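Local coordinates for protein Agap007691-pb (Anopheles gambiae, PDB 5C98) that is a serpin of uncertain function that may inhibit serine endopeptidases, as members of its family commonly do, at residues Ser51-Leu56 against His167-Phe172; Ala77-Gln82 against Arg119-Thr124; Ser111-Leu116 against Leu307-Asp312. All blocks are in the same frame, centred on the assembly; numbering follows the deposited sequence.

Contact 1: residues Ser51-Leu56 against His167-Phe172; sequences SMFYPL and HKLMLF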
loop_
_atom_site.group_PDB
_atom_site.type_symbol
_atom_site.label_atom_id
_atom_site.label_comp_id
_atom_site.label_asym_id
_atom_site.label_seq_id
_atom_site.Cartn_x
_atom_site.Cartn_y
_atom_site.Cartn_z
ATOM N N SER A 51 2.234 10.188 -10.149
ATOM C CA SER A 51 2.893 11.477 -10.318
ATOM C C SER A 51 3.831 11.495 -11.513
ATOM O O SER A 51 4.153 12.573 -12.030
ATOM C CB SER A 51 3.719 11.806 -9.067
ATOM O OG SER A 51 2.920 12.323 -8.033
ATOM N N MET A 52 4.336 10.328 -11.934
ATOM C CA MET A 52 5.211 10.280 -13.110
ATOM C C MET A 52 4.505 10.835 -14.332
ATOM O O MET A 52 5.156 11.342 -15.245
ATOM C CB MET A 52 5.671 8.843 -13.384
ATOM C CG MET A 52 6.421 8.194 -12.246
ATOM S SD MET A 52 7.239 6.662 -12.726
ATOM C CE MET A 52 5.808 5.622 -13.042
ATOM N N PHE A 53 3.177 10.738 -14.379
ATOM C CA PHE A 53 2.444 11.256 -15.527
ATOM C C PHE A 53 2.117 12.740 -15.412
ATOM O O PHE A 53 1.659 13.334 -16.387
ATOM C CB PHE A 53 1.163 10.436 -15.690
ATOM C CG PHE A 53 1.431 9.012 -16.022
ATOM C CD1 PHE A 53 1.576 8.629 -17.335
ATOM C CD2 PHE A 53 1.631 8.066 -15.020
ATOM C CE1 PHE A 53 1.854 7.312 -17.661
ATOM C CE2 PHE A 53 1.930 6.743 -15.345
ATOM C CZ PHE A 53 2.036 6.377 -16.667
ATOM N N TYR A 54 2.332 13.360 -14.250
ATOM C CA TYR A 54 1.988 14.768 -14.087
ATOM C C TYR A 54 2.637 15.676 -15.108
ATOM O O TYR A 54 1.942 16.558 -15.630
ATOM C CB TYR A 54 2.375 15.179 -12.667
ATOM C CG TYR A 54 2.155 16.616 -12.262
ATOM C CD1 TYR A 54 0.868 17.137 -12.174
ATOM C CD2 TYR A 54 3.212 17.404 -11.853
ATOM C CE1 TYR A 54 0.654 18.409 -11.746
ATOM C CE2 TYR A 54 3.015 18.687 -11.431
ATOM C CZ TYR A 54 1.731 19.186 -11.367
ATOM O OH TYR A 54 1.507 20.470 -10.925
ATOM N N PRO A 55 3.915 15.518 -15.454
ATOM C CA PRO A 55 4.501 16.404 -16.474
ATOM C C PRO A 55 3.894 16.233 -17.857
ATOM O O PRO A 55 4.074 17.121 -18.700
ATOM C CB PRO A 55 5.990 16.019 -16.464
ATOM C CG PRO A 55 6.190 15.242 -15.214
ATOM C CD PRO A 55 4.913 14.587 -14.904
ATOM N N LEU A 56 3.204 15.128 -18.113
ATOM C CA LEU A 56 2.617 14.820 -19.411
ATOM C C LEU A 56 1.156 15.195 -19.484
ATOM O O LEU A 56 0.519 15.004 -20.518
ATOM C CB LEU A 56 2.747 13.313 -19.677
ATOM C CG LEU A 56 4.178 12.794 -19.515
ATOM C CD1 LEU A 56 4.327 11.424 -20.111
ATOM C CD2 LEU A 56 5.188 13.737 -20.146
ATOM N N HIS A 167 -6.855 -1.007 -24.838
ATOM C CA HIS A 167 -6.102 -0.105 -23.978
ATOM C C HIS A 167 -4.767 0.265 -24.607
ATOM O O HIS A 167 -4.163 -0.523 -25.337
ATOM C CB HIS A 167 -5.818 -0.801 -22.656
ATOM C CG HIS A 167 -7.030 -1.022 -21.820
ATOM N ND1 HIS A 167 -8.224 -0.372 -22.045
ATOM C CD2 HIS A 167 -7.220 -1.800 -20.727
ATOM C CE1 HIS A 167 -9.104 -0.750 -21.130
ATOM N NE2 HIS A 167 -8.524 -1.622 -20.326
ATOM N N LYS A 168 -4.302 1.492 -24.308
ATOM C CA LYS A 168 -3.001 1.975 -24.762
ATOM C C LYS A 168 -1.971 2.119 -23.657
ATOM O O LYS A 168 -0.777 2.112 -23.962
ATOM C CB LYS A 168 -3.140 3.347 -25.437
ATOM C CG LYS A 168 -4.052 3.359 -26.664
ATOM C CD LYS A 168 -4.117 4.766 -27.256
ATOM C CE LYS A 168 -5.398 5.009 -28.019
ATOM N NZ LYS A 168 -5.476 4.176 -29.236
ATOM N N LEU A 169 -2.398 2.245 -22.391
ATOM C CA LEU A 169 -1.512 2.684 -21.316
ATOM C C LEU A 169 -2.043 2.150 -20.000
ATOM O O LEU A 169 -3.184 2.448 -19.632
ATOM C CB LEU A 169 -1.494 4.206 -21.250
ATOM C CG LEU A 169 -0.645 4.831 -20.159
ATOM C CD1 LEU A 169 0.851 4.620 -20.429
ATOM C CD2 LEU A 169 -0.931 6.338 -20.068
ATOM N N MET A 170 -1.211 1.414 -19.258
ATOM C CA MET A 170 -1.613 0.879 -17.966
ATOM C C MET A 170 -0.461 0.963 -16.986
ATOM O O MET A 170 0.708 0.876 -17.370
ATOM C CB MET A 170 -2.015 -0.584 -18.066
ATOM C CG MET A 170 -3.120 -0.817 -19.092
ATOM S SD MET A 170 -3.882 -2.444 -18.934
ATOM C CE MET A 170 -4.889 -2.175 -17.496
ATOM N N LEU A 171 -0.811 1.162 -15.715
ATOM C CA LEU A 171 0.154 1.396 -14.654
ATOM C C LEU A 171 -0.028 0.352 -13.565
ATOM O O LEU A 171 -1.154 -0.072 -13.287
ATOM C CB LEU A 171 -0.060 2.796 -14.038
ATOM C CG LEU A 171 0.881 3.232 -12.911
ATOM C CD1 LEU A 171 2.340 3.280 -13.377
ATOM C CD2 LEU A 171 0.411 4.588 -12.411
ATOM N N PHE A 172 1.072 -0.061 -12.935
ATOM C CA PHE A 172 1.085 -1.051 -11.872
ATOM C C PHE A 172 1.994 -0.596 -10.746
ATOM O O PHE A 172 3.031 0.017 -10.996
ATOM C CB PHE A 172 1.516 -2.416 -12.427
ATOM C CG PHE A 172 0.675 -2.824 -13.585
ATOM C CD1 PHE A 172 -0.494 -3.546 -13.384
ATOM C CD2 PHE A 172 0.993 -2.435 -14.867
ATOM C CE1 PHE A 172 -1.296 -3.870 -14.465
ATOM C CE2 PHE A 172 0.182 -2.742 -15.922
ATOM C CZ PHE A 172 -0.952 -3.467 -15.726
#
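Phe-53 reaches across to Leu-169 and Leu-171 and forms the centre of this buried, wholly apolar contact. Phe-53 carries the largest share of the buried surface. CG lies anti to the carbonyl carbon and beside the backbone N (chi1 -64°), which sends the ring out from the turn toward strand 169-177. The two ring atoms next to CZ then serve one leucine each. CE1 comes within 3.8 Å of Leu-169 CD2 and also touches Leu-169 CD1 at 4.0 Å. CE2 approaches Leu-171 CD2 at 3.9 Å and Leu-171 CD1 at 4.0 Å. Both branches of each leucine lean on the ring. The Phe-53 and leucine side chains run in opposing directions and overlap at their ends.

The strand makes this possible through its two-residue repeat. Leu-169 and Leu-171 project from the face turned to Phe-53, while Met-170 between them projects away. Met-52 adds a smaller touch, with its CE 4.2 Å from Leu-171 CD1. The thioether bends at chi3 (-67°), and CE is the atom that touches. Phe-53 itself is presented by a type I turn, closed by the bond from Tyr-54 N to Ser-51 O of 3.0 Å. The two backbones stay well apart, so only side chains bridge the gap.

The contact joins the loop between helices 43-51 and 59-69 to a central strand of the main serpin sheet. Phe-117 of helix 111-119 meets the Phe-53 ring as well. Strand 169-177 runs between strand 95-104, antiparallel to it, and strand 320-328, parallel to it.

Contact 2: residues Ala77-Gln82 against Arg119-Thr124; sequences AAIEQQ and RTFQTT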
loop_
_atom_site.group_PDB
_atom_site.type_symbol
_atom_site.label_atom_id
_atom_site.label_comp_id
_atom_site.label_asym_id
_atom_site.label_seq_id
_atom_site.Cartn_x
_atom_site.Cartn_y
_atom_site.Cartn_z
ATOM N N ALA A 77 10.074 21.044 -10.467
ATOM C CA ALA A 77 10.221 20.712 -9.055
ATOM C C ALA A 77 9.436 19.454 -8.691
ATOM O O ALA A 77 9.875 18.672 -7.841
ATOM C CB ALA A 77 9.754 21.881 -8.196
ATOM N N ALA A 78 8.265 19.250 -9.296
ATOM C CA ALA A 78 7.487 18.042 -9.034
ATOM C C ALA A 78 8.241 16.799 -9.478
ATOM O O ALA A 78 8.199 15.763 -8.799
ATOM C CB ALA A 78 6.146 18.140 -9.751
ATOM N N ILE A 79 8.925 16.876 -10.622
ATOM C CA ILE A 79 9.713 15.734 -11.088
ATOM C C ILE A 79 10.814 15.433 -10.086
ATOM O O ILE A 79 11.012 14.285 -9.678
ATOM C CB ILE A 79 10.277 16.025 -12.493
ATOM C CG1 ILE A 79 9.145 16.004 -13.520
ATOM C CG2 ILE A 79 11.360 15.018 -12.875
ATOM C CD1 ILE A 79 9.546 16.598 -14.859
ATOM N N GLU A 80 11.569 16.466 -9.692
ATOM C CA GLU A 80 12.655 16.254 -8.736
ATOM C C GLU A 80 12.126 15.712 -7.414
ATOM O O GLU A 80 12.766 14.856 -6.781
ATOM C CB GLU A 80 13.412 17.559 -8.509
ATOM C CG GLU A 80 14.209 18.007 -9.733
ATOM C CD GLU A 80 15.225 19.105 -9.434
ATOM O OE1 GLU A 80 15.111 19.769 -8.383
ATOM O OE2 GLU A 80 16.145 19.293 -10.256
ATOM N N GLN A 81 10.967 16.202 -6.976
ATOM C CA GLN A 81 10.370 15.710 -5.737
ATOM C C GLN A 81 10.002 14.232 -5.867
ATOM O O GLN A 81 10.276 13.426 -4.970
ATOM C CB GLN A 81 9.146 16.557 -5.387
ATOM C CG GLN A 81 8.337 16.079 -4.172
ATOM C CD GLN A 81 6.972 16.771 -4.055
ATOM O OE1 GLN A 81 5.983 16.320 -4.612
ATOM N NE2 GLN A 81 6.942 17.887 -3.349
ATOM N N GLN A 82 9.368 13.858 -6.972
ATOM C CA GLN A 82 8.996 12.462 -7.152
ATOM C C GLN A 82 10.239 11.585 -7.077
ATOM O O GLN A 82 10.234 10.548 -6.409
ATOM C CB GLN A 82 8.283 12.280 -8.491
ATOM C CG GLN A 82 7.579 10.942 -8.664
ATOM C CD GLN A 82 8.498 9.795 -9.022
ATOM O OE1 GLN A 82 9.659 9.983 -9.380
ATOM N NE2 GLN A 82 7.966 8.603 -8.968
ATOM N N ARG A 119 14.671 7.471 -18.920
ATOM C CA ARG A 119 15.943 8.062 -18.533
ATOM C C ARG A 119 15.872 8.995 -17.331
ATOM O O ARG A 119 16.893 9.593 -16.990
ATOM C CB ARG A 119 16.603 8.786 -19.736
ATOM C CG ARG A 119 16.598 7.941 -21.036
ATOM C CD ARG A 119 17.398 8.556 -22.209
ATOM N NE ARG A 119 16.921 9.883 -22.590
ATOM C CZ ARG A 119 16.016 10.135 -23.535
ATOM N NH1 ARG A 119 15.460 9.155 -24.232
ATOM N NH2 ARG A 119 15.671 11.390 -23.790
ATOM N N THR A 120 14.713 9.136 -16.672
ATOM C CA THR A 120 14.588 10.011 -15.506
ATOM C C THR A 120 13.996 9.260 -14.310
ATOM O O THR A 120 14.645 9.124 -13.269
ATOM C CB THR A 120 13.714 11.236 -15.818
ATOM O OG1 THR A 120 14.155 11.851 -17.035
ATOM C CG2 THR A 120 13.793 12.238 -14.697
ATOM N N PHE A 121 12.763 8.783 -14.437
ATOM C CA PHE A 121 12.088 8.154 -13.311
ATOM C C PHE A 121 12.592 6.734 -13.099
ATOM O O PHE A 121 13.022 6.055 -14.034
ATOM C CB PHE A 121 10.579 8.097 -13.567
ATOM C CG PHE A 121 9.898 9.428 -13.537
ATOM C CD1 PHE A 121 10.073 10.317 -12.467
ATOM C CD2 PHE A 121 9.070 9.792 -14.573
ATOM C CE1 PHE A 121 9.416 11.550 -12.467
ATOM C CE2 PHE A 121 8.426 10.995 -14.562
ATOM C CZ PHE A 121 8.586 11.863 -13.515
ATOM N N GLN A 122 12.532 6.297 -11.844
ATOM C CA GLN A 122 12.840 4.930 -11.421
ATOM C C GLN A 122 11.584 4.113 -11.672
ATOM O O GLN A 122 10.679 4.041 -10.837
ATOM C CB GLN A 122 13.227 4.987 -9.950
ATOM C CG GLN A 122 13.521 3.756 -9.181
ATOM C CD GLN A 122 13.871 4.126 -7.728
ATOM O OE1 GLN A 122 14.220 5.286 -7.415
ATOM N NE2 GLN A 122 13.764 3.154 -6.839
ATOM N N THR A 123 11.514 3.535 -12.868
ATOM C CA THR A 123 10.374 2.753 -13.308
ATOM C C THR A 123 10.843 1.909 -14.483
ATOM O O THR A 123 11.966 2.051 -14.970
ATOM C CB THR A 123 9.173 3.652 -13.675
ATOM O OG1 THR A 123 8.001 2.843 -13.810
ATOM C CG2 THR A 123 9.391 4.422 -14.968
ATOM N N THR A 124 9.969 1.004 -14.917
ATOM C CA THR A 124 10.195 0.191 -16.102
ATOM C C THR A 124 8.958 0.269 -16.986
ATOM O O THR A 124 7.831 0.120 -16.506
ATOM C CB THR A 124 10.520 -1.259 -15.714
ATOM O OG1 THR A 124 11.817 -1.300 -15.082
ATOM C CG2 THR A 124 10.598 -2.131 -16.950
HETATM O O HOH W 1 11.612 8.123 -9.767
HETATM O O HOH W 2 9.637 6.107 -9.332
#
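In the helical layer of the serpin fold, Ile-79 and Gln-82 of helix 75-89 pack on Phe-121, in the connection that leads from helix 111-119 to strand 124-128. The two residues sit three apart on the helix and so face the same ring. Phe-121 is buried and has the largest share of the contact. Its CE1 lies 4.0 Å from Ile-79 CG2, and the two side chains cross at about a right angle. The same CG2 methyl meets the Thr-120 CG2 methyl at 4.1 Å. Thr-120 OG1 has its partner on helix 111-119, the carbonyl O of Arg-115.

Gln-82 comes to the ring with its amide. OE1 approaches Phe-121 CD1 to 3.1 Å, close for an oxygen beside an aromatic carbon. The amide and ring planes stand 75° apart. The chain extends first, with CG anti to the backbone N, and then bends at chi2 (-79°), which turns the amide to the CD1-CE1 side of the ring. The NE2 end is also anchored by the carbonyl O of Leu-48.

No direct hydrogen bond joins the segments, but two waters do. One donates to Gln-82 OE1 and accepts from the backbone N of Gln-122. The other accepts from Gln-82 NE2 at 3.0 Å and donates to Gln-122 O at 2.8 Å.

Contact 3: residues Ser111-Leu116 against Leu307-Asp312; sequences SEFERL and LHVFHD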
loop_
_atom_site.group_PDB
_atom_site.type_symbol
_atom_site.label_atom_id
_atom_site.label_comp_id
_atom_site.label_asym_id
_atom_site.label_seq_id
_atom_site.Cartn_x
_atom_site.Cartn_y
_atom_site.Cartn_z
ATOM N N SER A 111 8.807 11.913 -27.484
ATOM C CA SER A 111 10.183 12.053 -27.014
ATOM C C SER A 111 10.272 12.460 -25.550
ATOM O O SER A 111 11.213 12.060 -24.858
ATOM C CB SER A 111 10.941 13.031 -27.909
ATOM O OG SER A 111 10.246 14.265 -27.970
ATOM N N GLU A 112 9.327 13.263 -25.052
ATOM C CA GLU A 112 9.394 13.644 -23.646
ATOM C C GLU A 112 8.985 12.488 -22.744
ATOM O O GLU A 112 9.545 12.317 -21.654
ATOM C CB GLU A 112 8.553 14.893 -23.386
ATOM C CG GLU A 112 9.272 16.165 -23.840
ATOM C CD GLU A 112 10.410 16.538 -22.896
ATOM O OE1 GLU A 112 10.083 17.009 -21.774
ATOM O OE2 GLU A 112 11.589 16.340 -23.267
ATOM N N PHE A 113 8.002 11.683 -23.165
ATOM C CA PHE A 113 7.669 10.488 -22.406
ATOM C C PHE A 113 8.879 9.567 -22.314
ATOM O O PHE A 113 9.179 9.030 -21.244
ATOM C CB PHE A 113 6.509 9.758 -23.070
ATOM C CG PHE A 113 6.157 8.460 -22.393
ATOM C CD1 PHE A 113 5.327 8.431 -21.293
ATOM C CD2 PHE A 113 6.691 7.276 -22.828
ATOM C CE1 PHE A 113 5.028 7.248 -20.643
ATOM C CE2 PHE A 113 6.375 6.085 -22.188
ATOM C CZ PHE A 113 5.544 6.081 -21.093
ATOM N N GLU A 114 9.574 9.364 -23.425
ATOM C CA GLU A 114 10.763 8.518 -23.404
ATOM C C GLU A 114 11.813 9.078 -22.459
ATOM O O GLU A 114 12.413 8.342 -21.668
ATOM C CB GLU A 114 11.340 8.423 -24.813
ATOM C CG GLU A 114 10.510 7.607 -25.789
ATOM C CD GLU A 114 11.070 7.656 -27.211
ATOM O OE1 GLU A 114 11.748 8.654 -27.571
ATOM O OE2 GLU A 114 10.840 6.683 -27.962
ATOM N N ARG A 115 12.069 10.385 -22.531
ATOM C CA ARG A 115 13.070 10.979 -21.652
ATOM C C ARG A 115 12.702 10.736 -20.192
ATOM O O ARG A 115 13.540 10.310 -19.388
ATOM C CB ARG A 115 13.195 12.484 -21.927
ATOM C CG ARG A 115 14.253 13.169 -21.042
ATOM C CD ARG A 115 14.322 14.689 -21.236
ATOM N NE ARG A 115 13.074 15.369 -20.871
ATOM C CZ ARG A 115 12.745 15.776 -19.642
ATOM N NH1 ARG A 115 13.579 15.593 -18.631
ATOM N NH2 ARG A 115 11.587 16.395 -19.425
ATOM N N LEU A 116 11.447 10.990 -19.837
ATOM C CA LEU A 116 11.043 10.902 -18.446
ATOM C C LEU A 116 10.979 9.449 -17.976
ATOM O O LEU A 116 11.471 9.120 -16.891
ATOM C CB LEU A 116 9.697 11.601 -18.247
ATOM C CG LEU A 116 9.747 13.113 -18.306
ATOM C CD1 LEU A 116 8.326 13.641 -18.340
ATOM C CD2 LEU A 116 10.507 13.654 -17.114
ATOM N N LEU A 307 -3.271 12.759 -21.191
ATOM C CA LEU A 307 -1.837 12.476 -21.060
ATOM C C LEU A 307 -1.150 12.400 -22.413
ATOM O O LEU A 307 -1.593 11.672 -23.313
ATOM C CB LEU A 307 -1.597 11.156 -20.335
ATOM C CG LEU A 307 -2.291 11.030 -18.983
ATOM C CD1 LEU A 307 -1.988 9.704 -18.291
ATOM C CD2 LEU A 307 -1.913 12.195 -18.085
ATOM N N HIS A 308 -0.048 13.123 -22.536
ATOM C CA HIS A 308 0.741 13.134 -23.767
ATOM C C HIS A 308 1.813 12.062 -23.664
ATOM O O HIS A 308 2.886 12.278 -23.115
ATOM C CB HIS A 308 1.361 14.500 -24.001
ATOM C CG HIS A 308 2.108 14.602 -25.287
ATOM N ND1 HIS A 308 3.128 15.503 -25.479
ATOM C CD2 HIS A 308 1.987 13.915 -26.447
ATOM C CE1 HIS A 308 3.610 15.364 -26.699
ATOM N NE2 HIS A 308 2.934 14.407 -27.307
ATOM N N VAL A 309 1.498 10.880 -24.190
ATOM C CA VAL A 309 2.389 9.732 -24.146
ATOM C C VAL A 309 2.931 9.389 -25.524
ATOM O O VAL A 309 4.103 9.029 -25.657
ATOM C CB VAL A 309 1.639 8.531 -23.559
ATOM C CG1 VAL A 309 2.464 7.243 -23.669
ATOM C CG2 VAL A 309 1.240 8.838 -22.135
ATOM N N PHE A 310 2.089 9.479 -26.546
ATOM C CA PHE A 310 2.412 8.978 -27.875
ATOM C C PHE A 310 2.751 10.091 -28.864
ATOM O O PHE A 310 2.371 11.254 -28.715
ATOM C CB PHE A 310 1.237 8.151 -28.377
ATOM C CG PHE A 310 0.939 6.971 -27.502
ATOM C CD1 PHE A 310 1.796 5.890 -27.494
ATOM C CD2 PHE A 310 -0.140 6.961 -26.635
ATOM C CE1 PHE A 310 1.581 4.815 -26.676
ATOM C CE2 PHE A 310 -0.364 5.880 -25.820
ATOM C CZ PHE A 310 0.498 4.808 -25.838
ATOM N N HIS A 311 3.485 9.697 -29.900
ATOM C CA HIS A 311 3.957 10.635 -30.898
ATOM C C HIS A 311 2.814 11.228 -31.716
ATOM O O HIS A 311 2.722 12.454 -31.870
ATOM C CB HIS A 311 4.932 9.900 -31.810
ATOM C CG HIS A 311 5.376 10.710 -32.976
ATOM N ND1 HIS A 311 6.216 11.789 -32.836
ATOM C CD2 HIS A 311 5.068 10.633 -34.292
ATOM C CE1 HIS A 311 6.435 12.324 -34.024
ATOM N NE2 HIS A 311 5.746 11.646 -34.924
ATOM N N ASP A 312 1.951 10.382 -32.279
ATOM C CA ASP A 312 0.956 10.860 -33.240
ATOM C C ASP A 312 -0.383 10.149 -33.079
ATOM O O ASP A 312 -1.012 9.760 -34.069
ATOM C CB ASP A 312 1.461 10.691 -34.672
ATOM C CG ASP A 312 1.855 9.256 -34.987
ATOM O OD1 ASP A 312 1.459 8.342 -34.235
ATOM O OD2 ASP A 312 2.569 9.044 -35.992
#
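Val-309 lays a methyl group on the ring of Phe-113, and this CH-pi contact is the main interaction between the helix segment 111-116 and the loop 307-312. CG1 stands 3.9 Å from the centroid of the Phe-113 ring and only 10° off the ring normal. It is thus over the middle of one face. Phe-113 CD1 is the ring atom nearest to it. The two side chains lie side by side and point the same way. Phe-113 has CG anti to the backbone N (chi1 176°), which turns one face of the ring to Val-309 CG1.

The same methyl has a second aromatic neighbour within the loop. It sits 3.7 Å above the plane of the Phe-310 ring, again over its centre. The two rings approach CG1 from roughly opposite sides, so the methyl is held between them.

A backbone atom also touches the side chain: the carbonyl O of Val-309 lies 3.6 Å from Phe-113 CB. The chains are close here, with the CA atoms of Phe-113 and Val-309 5.6 Å apart. No hydrogen bond links the two segments directly. The loop is fixed by a backbone bond of Val-309 to Asp-110.

The salt bridge lies within the helix segment. Arg-115 grips Glu-112 side-on. NH2 reaches OE1 at 2.9 Å, and NE reaches OE2 at 3.0 Å. Both oxygens lie near the guanidinium plane.

The chemistry is therefore divided. Buried apolar groups hold helix 111-119 to the loop ahead of strand 320-328, and the Phe-117 ring stacks with that of Phe-113. The Glu-112/Arg-115 pair, three residues apart on the helix, takes no part in that joint.

Overall arrangement
From the N terminus, the turn 51-56 comes first, and contact 1 closes a long loop when the chain returns as strand 169-177. Contact 2 is nested inside that loop and closes a short one, from helix 75-89 to the connection that follows helix 111-119. Contact 3 crosses both: it starts within each of them, at residues 111-116, and ends far later, at 307-312. Helix 111-119 is common ground, since Leu-116 O probably bonds Phe-121 N and Leu-56 packs on Phe-113. A probable bond from His-308 N to Leu-56 O ties contact 3 to contact 1. Together they join helices 75-89 and 111-119, the turn and the late loop, with strand 169-177 as the link to the main sheet.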